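Local coordinates for protein fructosyl amine: oxygen oxidoreductase (Aspergillus fumigatus, PDB 3DJE) that oxidatively deglycates fructosyl amino acids (Amadori products), freeing the amino acid from its sugar, with the help of covalently held FAD, at residues 235-240 and 332-337; 242-247 and 325-330; 304-309 and 422-427. All blocks are in the same frame, centred on the assembly; numbering follows the deposited sequence.

Contact 1: residues 235-240 and 332-337; sequences AWTLVH and ARICWC. With FAD (flavin-adenine dinucleotide), chain C; FSA (1-S-(carboxymethyl)-1-thio-beta-D-fructopyranose), chain D.
Trp-236 and Cys-335 face each other as a hydrogen-bonded pair in two antiparallel strands, 235-240 and 332-337, whose short axes differ by 149° in direction. Leu-238 and Arg-333 make the next such pair, so four backbone bonds join these neighbours in the large mixed sheet of an MSOX/MTOX-type flavoenzyme. The face bearing Trp-236, Leu-238, Arg-333 and Cys-335 meets the cofactor. Cys-335 turns SG away from its own backbone N (chi1 169°), straight onto the flavin methyl, and the 1.7 Å from Cys-335 SG to FAD C8M is a covalent thioether, the cysteinyl flavin known from sarcosine oxidase. Next to it, Trp-236 CB rests 3.9 Å from the other flavin methyl, FAD C7M. Beyond CB the indole lays one face against the sugar ring of the bound FSA, with CE2 3.6 Å from FSA C5; its NE1 is used by the carbonyl of His-281. Arg-333 runs extended from CG to NE, its CG 3.9 Å from Leu-238 CD2, and NH1 goes on to the carbonyls of Ser-46 and Asn-49, tying the strand to the FAD-binding part of the chain. The other face of the pair carries Ala-235 and Trp-336, whose NE1 bonds to Phe-300 O. Here a CH-pi contact puts Ala-235 CB 3.6 Å from the centroid of the six-membered ring of Trp-336, only 13° off the normal.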
loop_
_atom_site.group_PDB
_atom_site.type_symbol
_atom_site.label_atom_id
_atom_site.label_comp_id
_atom_site.label_asym_id
_atom_site.label_seq_id
_atom_site.Cartn_x
_atom_site.Cartn_y
_atom_site.Cartn_z
ATOM N N ALA A 235 -10.102 -2.766 1.939
ATOM C CA ALA A 235 -10.025 -1.769 0.888
ATOM C C ALA A 235 -10.221 -0.347 1.389
ATOM O O ALA A 235 -10.995 -0.103 2.329
ATOM C CB ALA A 235 -11.035 -2.082 -0.191
ATOM N N TRP A 236 -9.546 0.578 0.706
ATOM C CA TRP A 236 -9.680 2.009 0.936
ATOM C C TRP A 236 -10.113 2.688 -0.360
ATOM O O TRP A 236 -10.196 2.047 -1.422
ATOM C CB TRP A 236 -8.396 2.605 1.564
ATOM C CG TRP A 236 -8.321 2.172 3.002
ATOM C CD1 TRP A 236 -8.828 2.844 4.086
ATOM C CD2 TRP A 236 -7.798 0.931 3.506
ATOM N NE1 TRP A 236 -8.643 2.105 5.233
ATOM C CE2 TRP A 236 -8.008 0.931 4.908
ATOM C CE3 TRP A 236 -7.145 -0.169 2.915
ATOM C CZ2 TRP A 236 -7.606 -0.133 5.727
ATOM C CZ3 TRP A 236 -6.736 -1.232 3.738
ATOM C CH2 TRP A 236 -6.971 -1.195 5.137
ATOM N N THR A 237 -10.409 3.979 -0.244
ATOM C CA THR A 237 -11.089 4.737 -1.258
ATOM C C THR A 237 -10.254 5.960 -1.634
ATOM O O THR A 237 -9.616 6.582 -0.782
ATOM C CB THR A 237 -12.499 5.169 -0.742
ATOM O OG1 THR A 237 -12.415 5.503 0.654
ATOM C CG2 THR A 237 -13.465 4.017 -0.891
ATOM N N LEU A 238 -10.238 6.285 -2.922
ATOM C CA LEU A 238 -9.503 7.449 -3.412
ATOM C C LEU A 238 -10.245 8.109 -4.572
ATOM O O LEU A 238 -10.963 7.436 -5.338
ATOM C CB LEU A 238 -8.075 7.050 -3.842
ATOM C CG LEU A 238 -7.903 6.219 -5.126
ATOM C CD1 LEU A 238 -7.765 7.065 -6.391
ATOM C CD2 LEU A 238 -6.699 5.258 -4.994
ATOM N N VAL A 239 -10.063 9.421 -4.690
ATOM C CA VAL A 239 -10.598 10.193 -5.814
ATOM C C VAL A 239 -9.528 11.159 -6.320
ATOM O O VAL A 239 -8.575 11.454 -5.600
ATOM C CB VAL A 239 -11.886 11.010 -5.432
ATOM C CG1 VAL A 239 -12.934 10.110 -4.808
ATOM C CG2 VAL A 239 -11.546 12.199 -4.516
ATOM N N HIS A 240 -9.696 11.635 -7.552
ATOM C CA HIS A 240 -8.937 12.771 -8.082
ATOM C C HIS A 240 -9.894 13.931 -8.390
ATOM O O HIS A 240 -11.021 13.706 -8.842
ATOM C CB HIS A 240 -8.262 12.398 -9.399
ATOM C CG HIS A 240 -7.202 11.338 -9.287
ATOM N ND1 HIS A 240 -6.361 11.030 -10.335
ATOM C CD2 HIS A 240 -6.831 10.537 -8.257
ATOM C CE1 HIS A 240 -5.534 10.064 -9.965
ATOM N NE2 HIS A 240 -5.789 9.756 -8.705
ATOM N N ALA A 332 -12.083 7.933 -9.672
ATOM C CA ALA A 332 -12.336 7.325 -8.363
ATOM C C ALA A 332 -12.144 5.823 -8.420
ATOM O O ALA A 332 -12.518 5.176 -9.408
ATOM C CB ALA A 332 -13.757 7.646 -7.881
ATOM N N ARG A 333 -11.582 5.256 -7.357
ATOM C CA ARG A 333 -11.502 3.803 -7.257
ATOM C C ARG A 333 -11.349 3.306 -5.835
ATOM O O ARG A 333 -10.950 4.048 -4.934
ATOM C CB ARG A 333 -10.363 3.232 -8.110
ATOM C CG ARG A 333 -8.965 3.301 -7.483
ATOM C CD ARG A 333 -8.086 2.423 -8.326
ATOM N NE ARG A 333 -6.653 2.414 -7.994
ATOM C CZ ARG A 333 -6.025 1.355 -7.486
ATOM N NH1 ARG A 333 -4.717 1.395 -7.289
ATOM N NH2 ARG A 333 -6.702 0.248 -7.182
ATOM N N ILE A 334 -11.662 2.030 -5.660
ATOM C CA ILE A 334 -11.270 1.319 -4.442
ATOM C C ILE A 334 -9.885 0.667 -4.646
ATOM O O ILE A 334 -9.474 0.354 -5.781
ATOM C CB ILE A 334 -12.338 0.309 -3.990
ATOM C CG1 ILE A 334 -12.475 -0.843 -4.993
ATOM C CG2 ILE A 334 -13.705 1.051 -3.794
ATOM C CD1 ILE A 334 -13.448 -1.953 -4.535
ATOM N N CYS A 335 -9.180 0.484 -3.538
ATOM C CA CYS A 335 -7.791 0.076 -3.545
ATOM C C CYS A 335 -7.610 -0.915 -2.396
ATOM O O CYS A 335 -7.967 -0.604 -1.250
ATOM C CB CYS A 335 -6.962 1.343 -3.308
ATOM S SG CYS A 335 -5.218 1.118 -2.957
ATOM N N TRP A 336 -7.079 -2.106 -2.702
ATOM C CA TRP A 336 -7.054 -3.215 -1.746
ATOM C C TRP A 336 -5.673 -3.542 -1.226
ATOM O O TRP A 336 -4.698 -3.516 -1.984
ATOM C CB TRP A 336 -7.559 -4.492 -2.406
ATOM C CG TRP A 336 -9.035 -4.524 -2.676
ATOM C CD1 TRP A 336 -9.668 -4.071 -3.788
ATOM C CD2 TRP A 336 -10.042 -5.066 -1.820
ATOM N NE1 TRP A 336 -11.028 -4.291 -3.682
ATOM C CE2 TRP A 336 -11.282 -4.897 -2.480
ATOM C CE3 TRP A 336 -10.019 -5.673 -0.546
ATOM C CZ2 TRP A 336 -12.499 -5.323 -1.919
ATOM C CZ3 TRP A 336 -11.234 -6.092 0.016
ATOM C CH2 TRP A 336 -12.459 -5.903 -0.676
ATOM N N CYS A 337 -5.607 -3.886 0.058
ATOM C CA CYS A 337 -4.401 -4.495 0.627
ATOM C C CYS A 337 -4.865 -5.601 1.567
ATOM O O CYS A 337 -6.025 -6.049 1.492
ATOM C CB CYS A 337 -3.522 -3.443 1.317
ATOM S SG CYS A 337 -1.798 -3.971 1.677
HETATM P PA FAD C . -0.248 -5.055 -4.847
HETATM O O1A FAD C . 0.688 -3.993 -5.231
HETATM O O2A FAD C . -1.708 -4.736 -4.788
HETATM O O5B FAD C . 0.050 -6.234 -5.858
HETATM C C5B FAD C . -0.730 -7.431 -5.911
HETATM C C4B FAD C . -0.570 -8.001 -7.326
HETATM O O4B FAD C . -1.180 -9.302 -7.238
HETATM C C3B FAD C . -1.433 -7.156 -8.292
HETATM O O3B FAD C . -0.631 -6.580 -9.335
HETATM C C2B FAD C . -2.418 -8.204 -8.835
HETATM O O2B FAD C . -2.701 -8.019 -10.258
HETATM C C1B FAD C . -1.684 -9.537 -8.517
HETATM N N9A FAD C . -2.672 -10.651 -8.654
HETATM C C8A FAD C . -3.964 -10.683 -8.268
HETATM N N7A FAD C . -4.502 -11.863 -8.640
HETATM C C5A FAD C . -3.547 -12.569 -9.261
HETATM C C6A FAD C . -3.511 -13.829 -9.869
HETATM N N6A FAD C . -4.626 -14.597 -9.909
HETATM N N1A FAD C . -2.356 -14.252 -10.418
HETATM C C2A FAD C . -1.252 -13.495 -10.393
HETATM N N3A FAD C . -1.253 -12.284 -9.825
HETATM C C4A FAD C . -2.387 -11.809 -9.258
HETATM N N1 FAD C . 1.460 2.593 1.407
HETATM C C2 FAD C . 2.458 3.522 1.695
HETATM O O2 FAD C . 3.603 3.169 1.986
HETATM N N3 FAD C . 2.145 4.881 1.657
HETATM C C4 FAD C . 0.865 5.331 1.353
HETATM O O4 FAD C . 0.625 6.545 1.326
HETATM C C4X FAD C . -0.135 4.384 1.084
HETATM N N5 FAD C . -1.433 4.799 0.792
HETATM C C5X FAD C . -2.367 3.864 0.354
HETATM C C6 FAD C . -3.588 4.322 -0.133
HETATM C C7 FAD C . -4.527 3.421 -0.621
HETATM C C7M FAD C . -5.865 3.982 -1.123
HETATM C C8 FAD C . -4.240 2.057 -0.650
HETATM C C8M FAD C . -5.257 1.067 -1.266
HETATM C C9 FAD C . -3.002 1.604 -0.174
HETATM C C9A FAD C . -2.052 2.508 0.320
HETATM N N10 FAD C . -0.805 2.082 0.817
HETATM C C10 FAD C . 0.177 3.027 1.112
HETATM C "C1'" FAD C . -0.525 0.652 1.009
HETATM C "C2'" FAD C . 0.227 0.102 -0.204
HETATM O "O2'" FAD C . -0.353 0.626 -1.419
HETATM C "C3'" FAD C . 0.152 -1.422 -0.191
HETATM O "O3'" FAD C . 0.475 -1.899 1.132
HETATM C "C4'" FAD C . 1.145 -2.059 -1.169
HETATM O "O4'" FAD C . 1.122 -1.416 -2.443
HETATM C "C5'" FAD C . 0.782 -3.538 -1.348
HETATM O "O5'" FAD C . 1.737 -4.167 -2.218
HETATM P P FAD C . 1.549 -5.703 -2.640
HETATM O O1P FAD C . 1.387 -6.528 -1.406
HETATM O O2P FAD C . 2.637 -5.990 -3.597
HETATM O O3P FAD C . 0.159 -5.740 -3.446
HETATM O OAB FSA D . 1.954 4.530 5.281
HETATM C CAL FSA D . 1.610 5.729 5.204
HETATM O OAA FSA D . 2.356 6.664 5.593
HETATM C CAH FSA D . 0.250 6.113 4.656
HETATM S SAK FSA D . -0.762 4.709 4.314
HETATM C C1 FSA D . -2.184 5.640 3.817
HETATM C C2 FSA D . -3.462 4.798 3.933
HETATM O O2 FSA D . -4.496 5.372 3.115
HETATM C C3 FSA D . -3.951 4.729 5.384
HETATM O O3 FSA D . -4.357 6.031 5.830
HETATM C C4 FSA D . -5.072 3.701 5.566
HETATM O O4 FSA D . -5.354 3.541 6.966
HETATM C C5 FSA D . -4.690 2.334 4.990
HETATM O O5 FSA D . -3.676 1.707 5.780
HETATM C C6 FSA D . -4.222 2.503 3.552
HETATM O O6 FSA D . -3.144 3.454 3.506
#

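Contact 2: residues 242-247 and 325-330; sequences ALKPEE and ADRPFS
Arg-327 kinks at chi2 (-77°) and Glu-247 swings CG between its own backbone N and carbonyl carbon (chi1 76°) before running out extended, and the two side chains then meet from opposite directions. The guanidinium takes the carboxylate end-on, one nitrogen to each oxygen: Arg-327 NH2 to Glu-247 OE1 at 2.9 Å, on the syn lone pair, and Arg-327 NH1 to Glu-247 OE2 at 2.9 Å. With the two planes 18° apart, this is a nearly flat two-bond salt bridge. OE2 has a second donor: Lys-244 N reaches its anti lone pair at 2.9 Å, holding the carboxylate from within its own turn, where Glu-247 N also bonds back to Lys-244 O.

Lys-244 crosses the arginine at about a right angle, with NZ over one guanidinium face and 3.4 Å from Arg-327 NH2. Two positive groups this close would be costly alone; the carboxylate at the guanidinium edge, which also has a long 3.7 Å ion pair from Lys-244 NZ to Glu-247 OE2, presumably offsets the charge in this three-residue network.

Beside the salt bridge, two waters span the segments. One links Ala-242 N to Pro-328 O, another Ala-242 O to Arg-327 NH1, while Ala-242 CB packs 4.1 Å from Ser-330 CB.

This surface contact ties the loop between strand 232-242 and helix 248-251 to the one leading from helix 307-320 into strand 331-339. Arg-314 of helix 307-320 binds the carbonyls of Ala-325 and Arg-327 and makes a cation-pi contact with Phe-329.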
loop_
_atom_site.group_PDB
_atom_site.type_symbol
_atom_site.label_atom_id
_atom_site.label_comp_id
_atom_site.label_asym_id
_atom_site.label_seq_id
_atom_site.Cartn_x
_atom_site.Cartn_y
_atom_site.Cartn_z
ATOM N N ALA A 242 -9.520 17.337 -10.888
ATOM C CA ALA A 242 -8.678 18.002 -11.892
ATOM C C ALA A 242 -8.742 19.517 -11.771
ATOM O O ALA A 242 -9.815 20.117 -11.933
ATOM C CB ALA A 242 -9.068 17.581 -13.304
ATOM N N LEU A 243 -7.603 20.128 -11.489
ATOM C CA LEU A 243 -7.511 21.584 -11.452
ATOM C C LEU A 243 -7.438 22.133 -12.870
ATOM O O LEU A 243 -6.849 21.507 -13.755
ATOM C CB LEU A 243 -6.284 22.021 -10.654
ATOM C CG LEU A 243 -6.191 21.648 -9.172
ATOM C CD1 LEU A 243 -4.845 22.051 -8.627
ATOM C CD2 LEU A 243 -7.311 22.307 -8.380
ATOM N N LYS A 244 -8.050 23.298 -13.085
ATOM C CA LYS A 244 -7.939 24.006 -14.357
ATOM C C LYS A 244 -6.490 24.449 -14.567
ATOM O O LYS A 244 -5.797 24.742 -13.596
ATOM C CB LYS A 244 -8.868 25.224 -14.368
ATOM C CG LYS A 244 -10.341 24.881 -14.194
ATOM C CD LYS A 244 -11.221 26.118 -14.355
ATOM C CE LYS A 244 -12.507 26.003 -13.539
ATOM N NZ LYS A 244 -12.250 26.012 -12.063
ATOM N N PRO A 245 -6.025 24.498 -15.834
ATOM C CA PRO A 245 -4.634 24.880 -16.101
ATOM C C PRO A 245 -4.201 26.184 -15.406
ATOM O O PRO A 245 -3.074 26.273 -14.931
ATOM C CB PRO A 245 -4.597 25.022 -17.629
ATOM C CG PRO A 245 -5.659 24.072 -18.105
ATOM C CD PRO A 245 -6.756 24.181 -17.079
ATOM N N GLU A 246 -5.107 27.160 -15.323
ATOM C CA GLU A 246 -4.823 28.466 -14.709
ATOM C C GLU A 246 -4.615 28.405 -13.194
ATOM O O GLU A 246 -3.907 29.243 -12.629
ATOM C CB GLU A 246 -5.935 29.487 -15.004
ATOM C CG GLU A 246 -6.606 29.359 -16.364
ATOM C CD GLU A 246 -7.768 28.380 -16.347
ATOM O OE1 GLU A 246 -8.698 28.571 -15.531
ATOM O OE2 GLU A 246 -7.752 27.425 -17.153
ATOM N N GLU A 247 -5.234 27.427 -12.532
ATOM C CA GLU A 247 -5.166 27.359 -11.069
ATOM C C GLU A 247 -4.104 26.380 -10.516
ATOM O O GLU A 247 -3.890 26.343 -9.308
ATOM C CB GLU A 247 -6.564 27.115 -10.451
ATOM C CG GLU A 247 -7.078 25.687 -10.572
ATOM C CD GLU A 247 -8.555 25.500 -10.204
ATOM O OE1 GLU A 247 -9.118 26.254 -9.371
ATOM O OE2 GLU A 247 -9.161 24.560 -10.752
ATOM N N ALA A 325 -14.583 21.793 -2.708
ATOM C CA ALA A 325 -15.408 20.758 -2.074
ATOM C C ALA A 325 -16.581 20.258 -2.921
ATOM O O ALA A 325 -17.092 19.158 -2.693
ATOM C CB ALA A 325 -15.882 21.211 -0.697
ATOM N N ASP A 326 -16.988 21.064 -3.899
ATOM C CA ASP A 326 -18.124 20.730 -4.751
ATOM C C ASP A 326 -17.715 20.370 -6.178
ATOM O O ASP A 326 -18.569 20.099 -7.020
ATOM C CB ASP A 326 -19.139 21.880 -4.764
ATOM C CG ASP A 326 -19.822 22.076 -3.415
ATOM O OD1 ASP A 326 -20.121 21.067 -2.729
ATOM O OD2 ASP A 326 -20.062 23.246 -3.038
ATOM N N ARG A 327 -16.408 20.357 -6.440
ATOM C CA ARG A 327 -15.889 19.979 -7.754
ATOM C C ARG A 327 -16.205 18.520 -8.095
ATOM O O ARG A 327 -16.101 17.638 -7.235
ATOM C CB ARG A 327 -14.373 20.191 -7.819
ATOM C CG ARG A 327 -13.908 21.616 -7.600
ATOM C CD ARG A 327 -14.120 22.501 -8.808
ATOM N NE ARG A 327 -13.476 23.800 -8.592
ATOM C CZ ARG A 327 -12.252 24.124 -9.000
ATOM N NH1 ARG A 327 -11.508 23.258 -9.676
ATOM N NH2 ARG A 327 -11.771 25.330 -8.736
ATOM N N PRO A 328 -16.587 18.256 -9.359
ATOM C CA PRO A 328 -16.773 16.864 -9.750
ATOM C C PRO A 328 -15.449 16.111 -9.682
ATOM O O PRO A 328 -14.389 16.702 -9.930
ATOM C CB PRO A 328 -17.235 16.965 -11.208
ATOM C CG PRO A 328 -16.724 18.276 -11.683
ATOM C CD PRO A 328 -16.860 19.179 -10.477
ATOM N N PHE A 329 -15.516 14.832 -9.332
ATOM C CA PHE A 329 -14.329 13.964 -9.370
ATOM C C PHE A 329 -13.985 13.594 -10.808
ATOM O O PHE A 329 -14.882 13.334 -11.617
ATOM C CB PHE A 329 -14.561 12.687 -8.570
ATOM C CG PHE A 329 -14.924 12.913 -7.128
ATOM C CD1 PHE A 329 -14.431 14.009 -6.417
ATOM C CD2 PHE A 329 -15.728 11.991 -6.461
ATOM C CE1 PHE A 329 -14.759 14.200 -5.074
ATOM C CE2 PHE A 329 -16.054 12.165 -5.114
ATOM C CZ PHE A 329 -15.575 13.271 -4.419
ATOM N N SER A 330 -12.691 13.554 -11.123
ATOM C CA SER A 330 -12.249 13.157 -12.466
ATOM C C SER A 330 -11.902 11.666 -12.529
ATOM O O SER A 330 -11.781 11.098 -13.619
ATOM C CB SER A 330 -11.035 13.972 -12.889
ATOM O OG SER A 330 -9.991 13.780 -11.953
HETATM O O HOH W 1 -12.314 17.263 -11.597
HETATM O O HOH W 2 -12.255 20.499 -11.156
#

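Contact 3: residues 304-309 and 422-427; sequences QIPKEA and HDVKEW
Trp-427 lies along the backbone of 304-306, where a loop near the C-terminal end of the chain crosses the start of helix 307-320 and forms a single beta bridge with Pro-306, the N-cap residue. Its CB comes first, 3.8 Å from Ile-305 O. With CG set anti to the carbonyl carbon (chi1 -65°), the indole turns its six-membered ring to the backbone of 304-306: CE3 packs 3.4 Å from Ile-305 C. Next along the ring, CZ3 meets two neighbours, having Gln-304 O at the ring edge 3.6 Å away and Pro-306 CD at 3.7 Å. One face of the indole carries the proline together with Val-424 CG1, a methyl that also touches Pro-306 CB at 3.7 Å. Phe-421 and Lys-302 give the indole further aromatic and cation-pi company.

On the surface side, Lys-307 CG rests 3.7 Å from Glu-426 CB. Gln-304 extends the join along the chain by bonding to Thr-428 OG1 and Val-430 O. The one hydrogen bond between the two segments runs from Lys-307 N, in the first residue of the helix, to Glu-426 O at 2.9 Å, the donor standing 38° above the carbonyl plane.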
loop_
_atom_site.group_PDB
_atom_site.type_symbol
_atom_site.label_atom_id
_atom_site.label_comp_id
_atom_site.label_asym_id
_atom_site.label_seq_id
_atom_site.Cartn_x
_atom_site.Cartn_y
_atom_site.Cartn_z
ATOM N N GLN A 304 -15.006 3.056 -8.968
ATOM C CA GLN A 304 -15.943 3.983 -8.342
ATOM C C GLN A 304 -15.686 3.871 -6.845
ATOM O O GLN A 304 -14.962 2.985 -6.392
ATOM C CB GLN A 304 -17.412 3.594 -8.603
ATOM C CG GLN A 304 -17.891 3.589 -10.068
ATOM C CD GLN A 304 -17.797 4.940 -10.768
ATOM O OE1 GLN A 304 -17.597 5.983 -10.139
ATOM N NE2 GLN A 304 -17.932 4.925 -12.092
ATOM N N ILE A 305 -16.277 4.770 -6.070
ATOM C CA ILE A 305 -16.271 4.615 -4.621
ATOM C C ILE A 305 -17.712 4.666 -4.096
ATOM O O ILE A 305 -18.575 5.204 -4.783
ATOM C CB ILE A 305 -15.388 5.675 -3.921
ATOM C CG1 ILE A 305 -15.870 7.102 -4.218
ATOM C CG2 ILE A 305 -13.918 5.501 -4.350
ATOM C CD1 ILE A 305 -15.217 8.149 -3.342
ATOM N N PRO A 306 -17.961 4.103 -2.897
ATOM C CA PRO A 306 -19.301 4.237 -2.287
ATOM C C PRO A 306 -19.695 5.698 -2.118
ATOM O O PRO A 306 -18.837 6.540 -1.843
ATOM C CB PRO A 306 -19.121 3.585 -0.912
ATOM C CG PRO A 306 -17.998 2.592 -1.115
ATOM C CD PRO A 306 -17.058 3.315 -2.038
ATOM N N LYS A 307 -20.987 6.003 -2.256
ATOM C CA LYS A 307 -21.447 7.375 -2.074
ATOM C C LYS A 307 -21.110 7.923 -0.688
ATOM O O LYS A 307 -20.795 9.103 -0.558
ATOM C CB LYS A 307 -22.943 7.500 -2.387
ATOM C CG LYS A 307 -23.251 7.431 -3.883
ATOM C CD LYS A 307 -23.269 8.807 -4.541
ATOM C CE LYS A 307 -24.656 9.447 -4.451
ATOM N NZ LYS A 307 -24.755 10.733 -5.209
ATOM N N GLU A 308 -21.149 7.070 0.336
ATOM C CA GLU A 308 -20.796 7.497 1.689
ATOM C C GLU A 308 -19.335 7.968 1.749
ATOM O O GLU A 308 -19.012 8.918 2.481
ATOM C CB GLU A 308 -21.085 6.404 2.719
ATOM C CG GLU A 308 -20.317 5.111 2.503
ATOM C CD GLU A 308 -20.307 4.211 3.721
ATOM O OE1 GLU A 308 -20.640 4.689 4.842
ATOM O OE2 GLU A 308 -19.959 3.022 3.552
ATOM N N ALA A 309 -18.475 7.322 0.953
ATOM C CA ALA A 309 -17.063 7.722 0.847
ATOM C C ALA A 309 -16.910 9.079 0.176
ATOM O O ALA A 309 -16.138 9.922 0.637
ATOM C CB ALA A 309 -16.239 6.646 0.122
ATOM N N HIS A 422 -20.861 -5.188 1.202
ATOM C CA HIS A 422 -22.232 -5.718 1.153
ATOM C C HIS A 422 -23.252 -4.720 1.704
ATOM O O HIS A 422 -24.440 -4.799 1.377
ATOM C CB HIS A 422 -22.342 -7.059 1.890
ATOM C CG HIS A 422 -21.654 -8.186 1.184
ATOM N ND1 HIS A 422 -20.347 -8.542 1.447
ATOM C CD2 HIS A 422 -22.085 -9.024 0.211
ATOM C CE1 HIS A 422 -20.006 -9.557 0.672
ATOM N NE2 HIS A 422 -21.042 -9.869 -0.088
ATOM N N ASP A 423 -22.785 -3.794 2.542
ATOM C CA ASP A 423 -23.631 -2.738 3.114
ATOM C C ASP A 423 -23.759 -1.516 2.206
ATOM O O ASP A 423 -24.574 -0.626 2.465
ATOM C CB ASP A 423 -23.104 -2.301 4.485
ATOM C CG ASP A 423 -23.094 -3.429 5.509
ATOM O OD1 ASP A 423 -23.786 -4.451 5.312
ATOM O OD2 ASP A 423 -22.384 -3.290 6.526
ATOM N N VAL A 424 -22.955 -1.474 1.144
ATOM C CA VAL A 424 -22.972 -0.356 0.201
ATOM C C VAL A 424 -24.073 -0.557 -0.831
ATOM O O VAL A 424 -24.121 -1.598 -1.495
ATOM C CB VAL A 424 -21.596 -0.174 -0.502
ATOM C CG1 VAL A 424 -21.648 0.978 -1.510
ATOM C CG2 VAL A 424 -20.509 0.062 0.537
ATOM N N LYS A 425 -24.938 0.450 -0.954
ATOM C CA LYS A 425 -26.093 0.430 -1.864
ATOM C C LYS A 425 -25.942 1.349 -3.075
ATOM O O LYS A 425 -26.609 1.160 -4.100
ATOM C CB LYS A 425 -27.368 0.820 -1.098
ATOM C CG LYS A 425 -28.209 -0.358 -0.593
ATOM C CD LYS A 425 -27.598 -1.068 0.617
ATOM C CE LYS A 425 -27.985 -2.544 0.630
ATOM N NZ LYS A 425 -27.522 -3.240 1.857
ATOM N N GLU A 426 -25.080 2.356 -2.954
ATOM C CA GLU A 426 -24.919 3.361 -3.991
ATOM C C GLU A 426 -23.446 3.674 -4.192
ATOM O O GLU A 426 -22.699 3.814 -3.220
ATOM C CB GLU A 426 -25.680 4.644 -3.623
ATOM C CG GLU A 426 -27.199 4.489 -3.603
ATOM C CD GLU A 426 -27.899 5.717 -3.056
ATOM O OE1 GLU A 426 -27.939 6.749 -3.767
ATOM O OE2 GLU A 426 -28.410 5.651 -1.914
ATOM N N TRP A 427 -23.057 3.775 -5.456
ATOM C CA TRP A 427 -21.686 4.116 -5.836
ATOM C C TRP A 427 -21.670 5.398 -6.657
ATOM O O TRP A 427 -22.708 5.837 -7.174
ATOM C CB TRP A 427 -21.079 2.978 -6.652
ATOM C CG TRP A 427 -20.912 1.703 -5.891
ATOM C CD1 TRP A 427 -21.888 0.794 -5.567
ATOM C CD2 TRP A 427 -19.683 1.169 -5.380
ATOM N NE1 TRP A 427 -21.342 -0.262 -4.874
ATOM C CE2 TRP A 427 -19.991 -0.057 -4.743
ATOM C CE3 TRP A 427 -18.351 1.614 -5.388
ATOM C CZ2 TRP A 427 -19.015 -0.846 -4.126
ATOM C CZ3 TRP A 427 -17.385 0.832 -4.774
ATOM C CH2 TRP A 427 -17.719 -0.387 -4.154
#

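Along the chain the six segments come as 235-240, 242-247, 304-309, 325-330, 332-337 and 422-427, so contact 2 is nested inside the loop closed by contact 1, and contact 3 alternates with both. Contact 1 lies on strands 232-242 and 331-339, and contact 2 on the loops where they end and begin: their centres lie 19 Å apart, from the buried flavin end to the surface, where the backbone of His-240 still meets Ser-330. Contact 3 lies 12 Å from contact 1 between centres, on the sheet face bearing Val-239 and Ile-334, and packs Ile-305 against Val-239; it is about 22 Å from contact 2. Helix 307-320 and the C-terminal loop thus back the strands that hold flavin and ligand on their other face.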